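PDB 7LCE: D-glucosaminate-6-phosphate ammonia lyase from Salmonella typhimurium, which belongs to the selenocysteine synthase-like family of the pyridoxal-phosphate-dependent aminotransferase clan and carries its cofactor on a modified lysine. Local coordinates for residues V14-G19 / P345-E350; I77-A82 / G239-M244; L184-D189 / S202-V207; P218-I223 / V252-A257. All coordinates share one frame; numbering follows the deposited sequence.

Contact 1. Residues V14-G19 / P345-E350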
loop_
_atom_site.group_PDB
_atom_site.type_symbol
_atom_site.label_atom_id
_atom_site.label_comp_id
_atom_site.label_asym_id
_atom_site.label_seq_id
_atom_site.Cartn_x
_atom_site.Cartn_y
_atom_site.Cartn_z
ATOM N N VAL A 14 16.094 47.393 -31.887
ATOM C CA VAL A 14 16.892 46.175 -31.977
ATOM C C VAL A 14 17.185 45.879 -33.441
ATOM O O VAL A 14 16.284 45.938 -34.287
ATOM C CB VAL A 14 16.177 44.987 -31.312
ATOM C CG1 VAL A 14 17.015 43.728 -31.440
ATOM C CG2 VAL A 14 15.883 45.295 -29.852
ATOM N N ILE A 15 18.442 45.556 -33.734
ATOM C CA ILE A 15 18.861 45.095 -35.052
ATOM C C ILE A 15 19.338 43.659 -34.898
ATOM O O ILE A 15 20.325 43.399 -34.198
ATOM C CB ILE A 15 19.968 45.976 -35.648
ATOM C CG1 ILE A 15 19.508 47.429 -35.741
ATOM C CG2 ILE A 15 20.376 45.458 -37.020
ATOM C CD1 ILE A 15 20.521 48.337 -36.402
ATOM N N ASN A 16 18.654 42.736 -35.562
ATOM C CA ASN A 16 18.916 41.312 -35.410
ATOM C C ASN A 16 19.810 40.842 -36.545
ATOM O O ASN A 16 19.428 40.919 -37.717
ATOM C CB ASN A 16 17.613 40.515 -35.396
ATOM C CG ASN A 16 17.820 39.068 -34.996
ATOM O OD1 ASN A 16 18.921 38.524 -35.115
ATOM N ND2 ASN A 16 16.755 38.430 -34.524
ATOM N N ALA A 17 20.985 40.324 -36.191
ATOM C CA ALA A 17 21.904 39.753 -37.165
ATOM C C ALA A 17 22.399 38.380 -36.731
ATOM O O ALA A 17 23.349 37.860 -37.328
ATOM C CB ALA A 17 23.093 40.690 -37.404
ATOM N N CYS A 18 21.784 37.783 -35.710
ATOM C CA CYS A 18 22.141 36.449 -35.246
ATOM C C CYS A 18 21.244 35.366 -35.834
ATOM O O CYS A 18 21.741 34.334 -36.293
ATOM C CB CYS A 18 22.092 36.401 -33.714
ATOM S SG CYS A 18 22.843 34.924 -32.990
ATOM N N GLY A 19 19.938 35.585 -35.842
ATOM C CA GLY A 19 19.000 34.605 -36.347
ATOM C C GLY A 19 17.663 34.731 -35.641
ATOM O O GLY A 19 17.388 35.715 -34.962
ATOM N N PRO A 345 22.403 38.263 -42.476
ATOM C CA PRO A 345 21.591 39.332 -43.076
ATOM C C PRO A 345 20.119 38.991 -43.220
ATOM O O PRO A 345 19.336 39.874 -43.595
ATOM C CB PRO A 345 22.242 39.527 -44.449
ATOM C CG PRO A 345 22.775 38.167 -44.779
ATOM C CD PRO A 345 23.250 37.584 -43.473
ATOM N N ARG A 346 19.716 37.751 -42.941
ATOM C CA ARG A 346 18.332 37.351 -43.172
ATOM C C ARG A 346 17.368 38.109 -42.263
ATOM O O ARG A 346 16.264 38.469 -42.688
ATOM C CB ARG A 346 18.200 35.838 -42.990
ATOM C CG ARG A 346 19.058 35.049 -43.978
ATOM C CD ARG A 346 18.964 33.543 -43.776
ATOM N NE ARG A 346 19.741 33.099 -42.623
ATOM C CZ ARG A 346 19.743 31.861 -42.150
ATOM N NH1 ARG A 346 19.028 30.903 -42.715
ATOM N NH2 ARG A 346 20.490 31.575 -41.086
ATOM N N THR A 347 17.765 38.371 -41.020
ATOM C CA THR A 347 16.928 39.119 -40.089
ATOM C C THR A 347 17.184 40.621 -40.126
ATOM O O THR A 347 16.487 41.368 -39.430
ATOM C CB THR A 347 17.132 38.610 -38.657
ATOM O OG1 THR A 347 18.522 38.661 -38.319
ATOM C CG2 THR A 347 16.639 37.178 -38.528
ATOM N N VAL A 348 18.161 41.080 -40.902
ATOM C CA VAL A 348 18.467 42.506 -40.987
ATOM C C VAL A 348 17.542 43.152 -42.009
ATOM O O VAL A 348 17.372 42.640 -43.122
ATOM C CB VAL A 348 19.942 42.728 -41.358
ATOM C CG1 VAL A 348 20.281 44.211 -41.327
ATOM C CG2 VAL A 348 20.854 41.948 -40.425
ATOM N N ALA A 349 16.952 44.285 -41.639
ATOM C CA ALA A 349 16.052 44.998 -42.529
ATOM C C ALA A 349 16.826 46.014 -43.363
ATOM O O ALA A 349 18.027 46.225 -43.181
ATOM C CB ALA A 349 14.945 45.690 -41.735
ATOM N N GLU A 350 16.116 46.653 -44.290
ATOM C CA GLU A 350 16.748 47.626 -45.170
ATOM C C GLU A 350 17.178 48.856 -44.382
ATOM O O GLU A 350 16.390 49.431 -43.624
ATOM C CB GLU A 350 15.800 48.013 -46.303
ATOM C CG GLU A 350 15.666 46.935 -47.368
ATOM C CD GLU A 350 16.994 46.589 -48.014
ATOM O OE1 GLU A 350 17.812 47.507 -48.233
ATOM O OE2 GLU A 350 17.227 45.393 -48.292
#
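Ile15 opens the contact lightly, its CG2 methyl lying 4.5 Å from CG1 of Val348; the side chain also packs on helix 352-365 and strand 327-331. The next residue does most of the work. Asn16 O accepts a hydrogen bond from Thr347 OG1 at 2.5 Å; the hydroxyl comes from above the carbonyl plane, 72° out of it, and so approaches the face of the peptide. CG2 of Val348 lies beside this oxygen. The amide of Asn16, its CG turned opposite the backbone N (chi1 -170°), is engaged within its own segment: OD1 accepts from Cys18 N at 3.0 Å, an Asx turn, and from Gly19 N at 3.2 Å, while ND2 donates to Gly19 O at 2.8 Å. Ala17 adds an apolar touch, its CB 4.0 Å from Val348 CG2. At Gly19 the carbonyl carbon meets Thr347 CG2 at 3.9 Å. Phe44 of a neighbouring subunit packs on both Asn16 and Thr347. The chemistry divides the labour: three bonds hold the asparagine amide and shape the Asx turn that follows Asn16, whereas the threonine hydroxyl ties the backbone of Asn16 to the loop before helix 352-365.

Contact 2. Residues I77-A82 / G239-M244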
loop_
_atom_site.group_PDB
_atom_site.type_symbol
_atom_site.label_atom_id
_atom_site.label_comp_id
_atom_site.label_asym_id
_atom_site.label_seq_id
_atom_site.Cartn_x
_atom_site.Cartn_y
_atom_site.Cartn_z
ATOM N N ILE A 77 3.330 20.014 -29.182
ATOM C CA ILE A 77 3.834 18.814 -28.522
ATOM C C ILE A 77 2.878 18.373 -27.421
ATOM O O ILE A 77 2.540 17.189 -27.309
ATOM C CB ILE A 77 5.254 19.054 -27.980
ATOM C CG1 ILE A 77 6.224 19.323 -29.133
ATOM C CG2 ILE A 77 5.715 17.873 -27.138
ATOM C CD1 ILE A 77 7.635 19.622 -28.688
ATOM N N ALA A 78 2.425 19.320 -26.596
ATOM C CA ALA A 78 1.507 18.978 -25.516
ATOM C C ALA A 78 0.195 18.424 -26.054
ATOM O O ALA A 78 -0.321 17.424 -25.541
ATOM C CB ALA A 78 1.248 20.202 -24.639
ATOM N N ILE A 79 -0.349 19.045 -27.101
ATOM C CA ILE A 79 -1.627 18.593 -27.642
ATOM C C ILE A 79 -1.473 17.239 -28.325
ATOM O O ILE A 79 -2.319 16.351 -28.169
ATOM C CB ILE A 79 -2.205 19.648 -28.602
ATOM C CG1 ILE A 79 -2.573 20.920 -27.842
ATOM C CG2 ILE A 79 -3.420 19.106 -29.328
ATOM C CD1 ILE A 79 -3.011 22.048 -28.746
ATOM N N ALA A 80 -0.388 17.054 -29.083
ATOM C CA ALA A 80 -0.190 15.789 -29.784
ATOM C C ALA A 80 -0.072 14.630 -28.803
ATOM O O ALA A 80 -0.618 13.546 -29.043
ATOM C CB ALA A 80 1.045 15.867 -30.679
ATOM N N VAL A 81 0.627 14.841 -27.685
ATOM C CA VAL A 81 0.723 13.801 -26.664
ATOM C C VAL A 81 -0.648 13.524 -26.064
ATOM O O VAL A 81 -1.057 12.366 -25.908
ATOM C CB VAL A 81 1.745 14.199 -25.586
ATOM C CG1 VAL A 81 1.697 13.221 -24.422
ATOM C CG2 VAL A 81 3.141 14.236 -26.179
ATOM N N ALA A 82 -1.385 14.586 -25.722
ATOM C CA ALA A 82 -2.741 14.410 -25.212
ATOM C C ALA A 82 -3.625 13.705 -26.230
ATOM O O ALA A 82 -4.510 12.928 -25.853
ATOM C CB ALA A 82 -3.342 15.761 -24.826
ATOM N N GLY A 239 -10.160 20.870 -23.492
ATOM C CA GLY A 239 -9.277 20.499 -22.405
ATOM C C GLY A 239 -8.063 21.392 -22.262
ATOM O O GLY A 239 -8.191 22.603 -22.046
ATOM N N ILE A 240 -6.870 20.808 -22.394
ATOM C CA ILE A 240 -5.650 21.555 -22.117
ATOM C C ILE A 240 -5.350 22.592 -23.190
ATOM O O ILE A 240 -4.619 23.552 -22.925
ATOM C CB ILE A 240 -4.463 20.591 -21.941
ATOM C CG1 ILE A 240 -4.184 19.845 -23.245
ATOM C CG2 ILE A 240 -4.733 19.618 -20.808
ATOM C CD1 ILE A 240 -2.889 19.065 -23.230
ATOM N N ALA A 241 -5.903 22.440 -24.394
ATOM C CA ALA A 241 -5.614 23.402 -25.450
ATOM C C ALA A 241 -6.327 24.729 -25.242
ATOM O O ALA A 241 -5.980 25.710 -25.909
ATOM C CB ALA A 241 -5.992 22.827 -26.815
ATOM N N ARG A 242 -7.307 24.783 -24.336
ATOM C CA ARG A 242 -8.004 26.036 -24.072
ATOM C C ARG A 242 -7.077 27.072 -23.442
ATOM O O ARG A 242 -7.286 28.277 -23.620
ATOM C CB ARG A 242 -9.215 25.772 -23.173
ATOM C CG ARG A 242 -10.182 26.939 -23.045
ATOM C CD ARG A 242 -11.014 27.121 -24.307
ATOM N NE ARG A 242 -12.189 27.951 -24.067
ATOM C CZ ARG A 242 -12.184 29.277 -24.075
ATOM N NH1 ARG A 242 -11.081 29.964 -24.325
ATOM N NH2 ARG A 242 -13.316 29.932 -23.825
ATOM N N ALA A 243 -6.050 26.624 -22.717
ATOM C CA ALA A 243 -5.062 27.515 -22.124
ATOM C C ALA A 243 -3.911 27.834 -23.069
ATOM O O ALA A 243 -3.120 28.737 -22.774
ATOM C CB ALA A 243 -4.504 26.912 -20.831
ATOM N N MET A 244 -3.794 27.111 -24.183
ATOM C CA MET A 244 -2.761 27.366 -25.178
ATOM C C MET A 244 -3.395 27.989 -26.414
ATOM O O MET A 244 -3.226 27.487 -27.531
ATOM C CB MET A 244 -2.037 26.068 -25.540
ATOM C CG MET A 244 -1.590 25.260 -24.337
ATOM S SD MET A 244 -1.206 23.548 -24.749
ATOM C CE MET A 244 -0.857 22.894 -23.115
#
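Helix 73-86, which lies on the central sheet of the cofactor-binding domain, turns Ala78 and Ala82 toward the helically coiled loop 239-244, with Ile79 reaching across by CD1, and the two meet through apolar side chains. Ile240 and Met244 reach out from the loop on to the two alanines. CD1 of Ile240 packs on the methyl of Ala82 at 3.7 Å and lies 3.8 Å from the carbonyl oxygen of Ala78, one helical turn earlier. The isoleucine has CG1 between its backbone N and carbonyl carbon (chi1 64°), and an extended chi2 then carries CD1 on to the helix. Met244 arrives by a longer route: its chain runs straight beyond CG, and CE ends 3.7 Å from Ala78 CB, with SD 4.3 Å from CG1 of Ile79. CD1 of Ile79 in turn lies 3.6 Å from Ala241 CB. Short residues on the helix thus receive long ones from the loop, and one long residue of the helix is met by a small one. Within 239-244 the chain is held by bonds such as Arg242 N to Gly239 O at 3.3 Å, which keep it coiled without making a regular helix. Arg242 takes no part in the packing; its NH1 is hydrogen-bonded to the modified lysine of a neighbouring subunit, and Ile240 touches Leu126 of that subunit. A buried loop that lends a residue to its partner's cofactor is consistent with fold type I pyridoxal-phosphate enzymes, whose active sites lie at the dimer interface.

Contact 3. Residues L184-D189 / S202-V207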
loop_
_atom_site.group_PDB
_atom_site.type_symbol
_atom_site.label_atom_id
_atom_site.label_comp_id
_atom_site.label_asym_id
_atom_site.label_seq_id
_atom_site.Cartn_x
_atom_site.Cartn_y
_atom_site.Cartn_z
ATOM N N LEU A 184 1.154 2.209 -32.656
ATOM C CA LEU A 184 1.290 3.390 -31.833
ATOM C C LEU A 184 1.580 4.604 -32.704
ATOM O O LEU A 184 2.265 4.491 -33.726
ATOM C CB LEU A 184 2.420 3.222 -30.813
ATOM C CG LEU A 184 2.224 2.098 -29.800
ATOM C CD1 LEU A 184 3.437 1.995 -28.891
ATOM C CD2 LEU A 184 0.955 2.328 -28.993
ATOM N N PRO A 185 1.073 5.777 -32.336
ATOM C CA PRO A 185 1.339 6.970 -33.143
ATOM C C PRO A 185 2.763 7.463 -32.935
ATOM O O PRO A 185 3.296 7.431 -31.823
ATOM C CB PRO A 185 0.309 7.981 -32.628
ATOM C CG PRO A 185 0.074 7.570 -31.219
ATOM C CD PRO A 185 0.171 6.065 -31.206
ATOM N N LEU A 186 3.380 7.913 -34.024
ATOM C CA LEU A 186 4.713 8.498 -33.982
ATOM C C LEU A 186 4.598 10.012 -34.059
ATOM O O LEU A 186 3.978 10.547 -34.983
ATOM C CB LEU A 186 5.581 7.984 -35.132
ATOM C CG LEU A 186 6.928 8.697 -35.278
ATOM C CD1 LEU A 186 7.751 8.554 -34.006
ATOM C CD2 LEU A 186 7.697 8.182 -36.479
ATOM N N ILE A 187 5.199 10.695 -33.091
ATOM C CA ILE A 187 5.154 12.148 -32.996
ATOM C C ILE A 187 6.543 12.680 -33.310
ATOM O O ILE A 187 7.540 12.188 -32.768
ATOM C CB ILE A 187 4.686 12.603 -31.604
ATOM C CG1 ILE A 187 3.330 11.977 -31.275
ATOM C CG2 ILE A 187 4.604 14.119 -31.527
ATOM C CD1 ILE A 187 2.802 12.343 -29.910
ATOM N N VAL A 188 6.611 13.681 -34.182
ATOM C CA VAL A 188 7.873 14.272 -34.604
ATOM C C VAL A 188 7.866 15.745 -34.230
ATOM O O VAL A 188 6.944 16.482 -34.597
ATOM C CB VAL A 188 8.114 14.094 -36.113
ATOM C CG1 VAL A 188 9.317 14.908 -36.546
ATOM C CG2 VAL A 188 8.321 12.629 -36.443
ATOM N N ASP A 189 8.892 16.166 -33.499
ATOM C CA ASP A 189 9.095 17.572 -33.180
ATOM C C ASP A 189 10.028 18.160 -34.230
ATOM O O ASP A 189 11.238 17.907 -34.211
ATOM C CB ASP A 189 9.663 17.722 -31.771
ATOM C CG ASP A 189 10.013 19.159 -31.425
ATOM O OD1 ASP A 189 9.595 20.086 -32.154
ATOM O OD2 ASP A 189 10.703 19.362 -30.404
ATOM N N SER A 202 7.660 10.560 -44.466
ATOM C CA SER A 202 8.390 9.439 -43.883
ATOM C C SER A 202 7.488 8.467 -43.133
ATOM O O SER A 202 7.966 7.405 -42.720
ATOM C CB SER A 202 9.479 9.954 -42.944
ATOM O OG SER A 202 8.911 10.553 -41.792
ATOM N N GLY A 203 6.211 8.797 -42.946
ATOM C CA GLY A 203 5.281 7.932 -42.251
ATOM C C GLY A 203 4.935 8.358 -40.842
ATOM O O GLY A 203 4.229 7.618 -40.146
ATOM N N ALA A 204 5.414 9.516 -40.396
ATOM C CA ALA A 204 5.077 10.001 -39.066
ATOM C C ALA A 204 3.594 10.340 -38.987
ATOM O O ALA A 204 2.995 10.810 -39.957
ATOM C CB ALA A 204 5.918 11.226 -38.718
ATOM N N ASP A 205 2.998 10.079 -37.823
ATOM C CA ASP A 205 1.567 10.305 -37.658
ATOM C C ASP A 205 1.246 11.765 -37.357
ATOM O O ASP A 205 0.262 12.301 -37.879
ATOM C CB ASP A 205 1.022 9.389 -36.563
ATOM C CG ASP A 205 1.107 7.921 -36.942
ATOM O OD1 ASP A 205 0.450 7.519 -37.929
ATOM O OD2 ASP A 205 1.846 7.173 -36.268
ATOM N N MET A 206 2.051 12.426 -36.524
ATOM C CA MET A 206 1.844 13.832 -36.193
ATOM C C MET A 206 3.186 14.547 -36.156
ATOM O O MET A 206 4.097 14.123 -35.438
ATOM C CB MET A 206 1.132 13.996 -34.843
ATOM C CG MET A 206 -0.293 13.463 -34.810
ATOM S SD MET A 206 -1.029 13.529 -33.163
ATOM C CE MET A 206 -0.204 12.175 -32.325
ATOM N N VAL A 207 3.300 15.634 -36.917
ATOM C CA VAL A 207 4.515 16.440 -36.991
ATOM C C VAL A 207 4.186 17.866 -36.568
ATOM O O VAL A 207 3.149 18.415 -36.961
ATOM C CB VAL A 207 5.119 16.412 -38.409
ATOM C CG1 VAL A 207 6.450 17.138 -38.439
ATOM C CG2 VAL A 207 5.281 14.975 -38.884
#
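Leu186 O is gripped by two successive backbone N-H groups of the neighbouring segment 202-207: Met206 N donates to it at 3.1 Å, and Asp205 N adds a weak, more bent bond at 3.0 Å. The peptide N of the same leucine is taken up by a side chain, with Leu186 N donating to Asp205 OD2 at 2.8 Å in a fairly straight bond (160° at the hydrogen). The carboxylate uses its anti lone pair, the one pointing away from OD1, whose own ion pair with Arg226 is long and weak. Asp205 thus adds a side-chain bond just before strand 206-210 begins. Beyond it regular parallel pairing takes over, Val188 N donating to Met206 O at 2.8 Å.

Side chains pair on both faces of the sheet. On one, Ile187 and Met206 lie side by side, and a bend at the end of the methionine chain (chi3 -75°) brings CE back to 3.7 Å from Ile187 CG1; Ala80 of helix 73-86 packs on both. On the other, Val188 CB is 4.1 Å from Val207 CG2, and Val188 CG2 meets Ala204 CB at 3.6 Å. Just before Ala204, Gly203 ends the short helix 198-201 in a Schellman motif. Strand, helix and returning parallel strand make a beta-alpha-beta unit of the mixed seven-stranded sheet characteristic of the large domain of fold type I pyridoxal-phosphate enzymes, in which strand 186-189 ends at Asp189, whose OD2 lies close to N1 of the modified lysine.

Contact 4. Residues P218-I223 / V252-A257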
loop_
_atom_site.group_PDB
_atom_site.type_symbol
_atom_site.label_atom_id
_atom_site.label_comp_id
_atom_site.label_asym_id
_atom_site.label_seq_id
_atom_site.Cartn_x
_atom_site.Cartn_y
_atom_site.Cartn_z
ATOM N N PRO A 218 3.108 35.397 -37.477
ATOM C CA PRO A 218 2.685 35.767 -36.126
ATOM C C PRO A 218 2.641 34.525 -35.250
ATOM O O PRO A 218 2.569 33.395 -35.739
ATOM C CB PRO A 218 1.288 36.367 -36.337
ATOM C CG PRO A 218 0.843 35.839 -37.656
ATOM C CD PRO A 218 2.092 35.757 -38.478
ATOM N N THR A 219 2.700 34.749 -33.936
ATOM C CA THR A 219 2.854 33.673 -32.961
ATOM C C THR A 219 1.891 32.525 -33.226
ATOM O O THR A 219 0.683 32.657 -33.007
ATOM C CB THR A 219 2.643 34.212 -31.552
ATOM O OG1 THR A 219 3.520 35.324 -31.352
ATOM C CG2 THR A 219 2.947 33.136 -30.525
ATOM N N SER A 220 2.421 31.398 -33.689
ATOM C CA SER A 220 1.585 30.301 -34.155
ATOM C C SER A 220 2.433 29.044 -34.279
ATOM O O SER A 220 3.665 29.091 -34.254
ATOM C CB SER A 220 0.933 30.635 -35.498
ATOM O OG SER A 220 1.921 30.880 -36.482
ATOM N N GLY A 221 1.742 27.918 -34.417
ATOM C CA GLY A 221 2.340 26.625 -34.692
ATOM C C GLY A 221 1.247 25.725 -35.218
ATOM O O GLY A 221 0.063 26.063 -35.167
ATOM N N PHE A 222 1.646 24.570 -35.745
ATOM C CA PHE A 222 0.638 23.657 -36.260
ATOM C C PHE A 222 1.102 22.213 -36.149
ATOM O O PHE A 222 2.300 21.919 -36.150
ATOM C CB PHE A 222 0.267 24.000 -37.710
ATOM C CG PHE A 222 1.434 24.021 -38.658
ATOM C CD1 PHE A 222 2.208 25.162 -38.797
ATOM C CD2 PHE A 222 1.732 22.919 -39.439
ATOM C CE1 PHE A 222 3.273 25.195 -39.679
ATOM C CE2 PHE A 222 2.796 22.947 -40.323
ATOM C CZ PHE A 222 3.565 24.086 -40.444
ATOM N N ILE A 223 0.121 21.320 -36.029
ATOM C CA ILE A 223 0.320 19.878 -36.078
ATOM C C ILE A 223 -0.226 19.381 -37.407
ATOM O O ILE A 223 -1.341 19.746 -37.798
ATOM C CB ILE A 223 -0.379 19.171 -34.906
ATOM C CG1 ILE A 223 0.016 19.822 -33.577
ATOM C CG2 ILE A 223 -0.060 17.685 -34.921
ATOM C CD1 ILE A 223 -0.755 19.295 -32.386
ATOM N N VAL A 252 -5.265 32.944 -39.237
ATOM C CA VAL A 252 -5.206 33.458 -40.603
ATOM C C VAL A 252 -3.789 33.911 -40.937
ATOM O O VAL A 252 -3.308 33.721 -42.061
ATOM C CB VAL A 252 -6.226 34.597 -40.785
ATOM C CG1 VAL A 252 -6.081 35.239 -42.155
ATOM C CG2 VAL A 252 -7.640 34.078 -40.578
ATOM N N GLY A 253 -3.101 34.514 -39.964
ATOM C CA GLY A 253 -1.748 34.985 -40.209
ATOM C C GLY A 253 -0.801 33.871 -40.613
ATOM O O GLY A 253 0.032 34.048 -41.505
ATOM N N LEU A 254 -0.923 32.706 -39.974
ATOM C CA LEU A 254 -0.066 31.578 -40.331
ATOM C C LEU A 254 -0.313 31.128 -41.766
ATOM O O LEU A 254 0.636 30.835 -42.505
ATOM C CB LEU A 254 -0.292 30.418 -39.362
ATOM C CG LEU A 254 0.372 29.096 -39.752
ATOM C CD1 LEU A 254 1.886 29.236 -39.779
ATOM C CD2 LEU A 254 -0.055 27.975 -38.816
ATOM N N VAL A 255 -1.580 31.061 -42.179
ATOM C CA VAL A 255 -1.895 30.616 -43.533
ATOM C C VAL A 255 -1.334 31.592 -44.560
ATOM O O VAL A 255 -0.736 31.185 -45.564
ATOM C CB VAL A 255 -3.414 30.428 -43.696
ATOM C CG1 VAL A 255 -3.747 30.007 -45.122
ATOM C CG2 VAL A 255 -3.923 29.405 -42.694
ATOM N N TYR A 256 -1.511 32.895 -44.324
ATOM C CA TYR A 256 -0.973 33.880 -45.258
ATOM C C TYR A 256 0.545 33.949 -45.190
ATOM O O TYR A 256 1.193 34.304 -46.181
ATOM C CB TYR A 256 -1.598 35.252 -45.006
ATOM C CG TYR A 256 -2.911 35.441 -45.734
ATOM C CD1 TYR A 256 -4.083 34.866 -45.263
ATOM C CD2 TYR A 256 -2.969 36.180 -46.908
ATOM C CE1 TYR A 256 -5.278 35.027 -45.942
ATOM C CE2 TYR A 256 -4.159 36.352 -47.588
ATOM C CZ TYR A 256 -5.310 35.775 -47.102
ATOM O OH TYR A 256 -6.495 35.946 -47.783
ATOM N N ALA A 257 1.132 33.612 -44.040
ATOM C CA ALA A 257 2.585 33.539 -43.959
ATOM C C ALA A 257 3.122 32.330 -44.710
ATOM O O ALA A 257 4.222 32.388 -45.271
ATOM C CB ALA A 257 3.033 33.501 -42.501
#
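Leu254 gives up the most surface here, and it meets Ser220 and Phe222 from one side of helix 248-262. Its two branches divide between them. CD2 reaches the aromatic residue, 3.6 Å from Phe222 CD1, approaching the ring obliquely while the two side chains cross at about a right angle. CD1 turns instead to the serine and lies 3.7 Å from Ser220 OG, and CB of the leucine is the same distance, 3.7 Å, from that oxygen. The trans chi1 (171°) carries the branched end off the helix toward the strand.

Pro218 comes next in buried area and meets the helix backbone directly. Its ring carbon CG sits 3.7 Å from Gly253 CA, and CD lies 4.0 Å from Gly253 O. Glycine leaves no side chain between the ring and the helix, so the proline can approach this closely.

Ser220, third in area, offers the leucine an oxygen that is already occupied: OG donates to Pro218 O at 2.7 Å, almost in line with the C=O bond. The bond spans residues 218 to 220, both of which touch helix 248-262. The polar hydroxyl is thus satisfied at home while it packs against hydrocarbon.

Around this junction, strand 221-225 runs between strands 66-70 and 206-210 of the central sheet. Val58 and Thr62 of helix 47-62 pack on Phe222, whose ring also meets that of Tyr209 at a shallow angle, and Val33 of helix 31-41 touches both Pro218 and Ala257.

Contacts 2, 3 and 4 form one buried neighbourhood around the central sheet. Contact 3 supplies paired strands, and its Asp189 packs against Ile77 in the helix of contact 2. Ile223 of contact 4 bridges to both, touching Ile79 and Ala80 on one hand and Met206 and Val207 on the other. Contact 1 stands apart on the far side of the chain's centre from contacts 2 and 3 and is only partly buried. Chemistry follows place: contact 3 relies mainly on backbone bonds, with one carboxylate, contact 2 on apolar side chains, contact 4 on a leucine and a proline fitted against strand and helix, contact 1 on one hydroxyl bond with light apolar touches. Contacts 1, 2 and 4 also touch the second subunit; contact 3 does not.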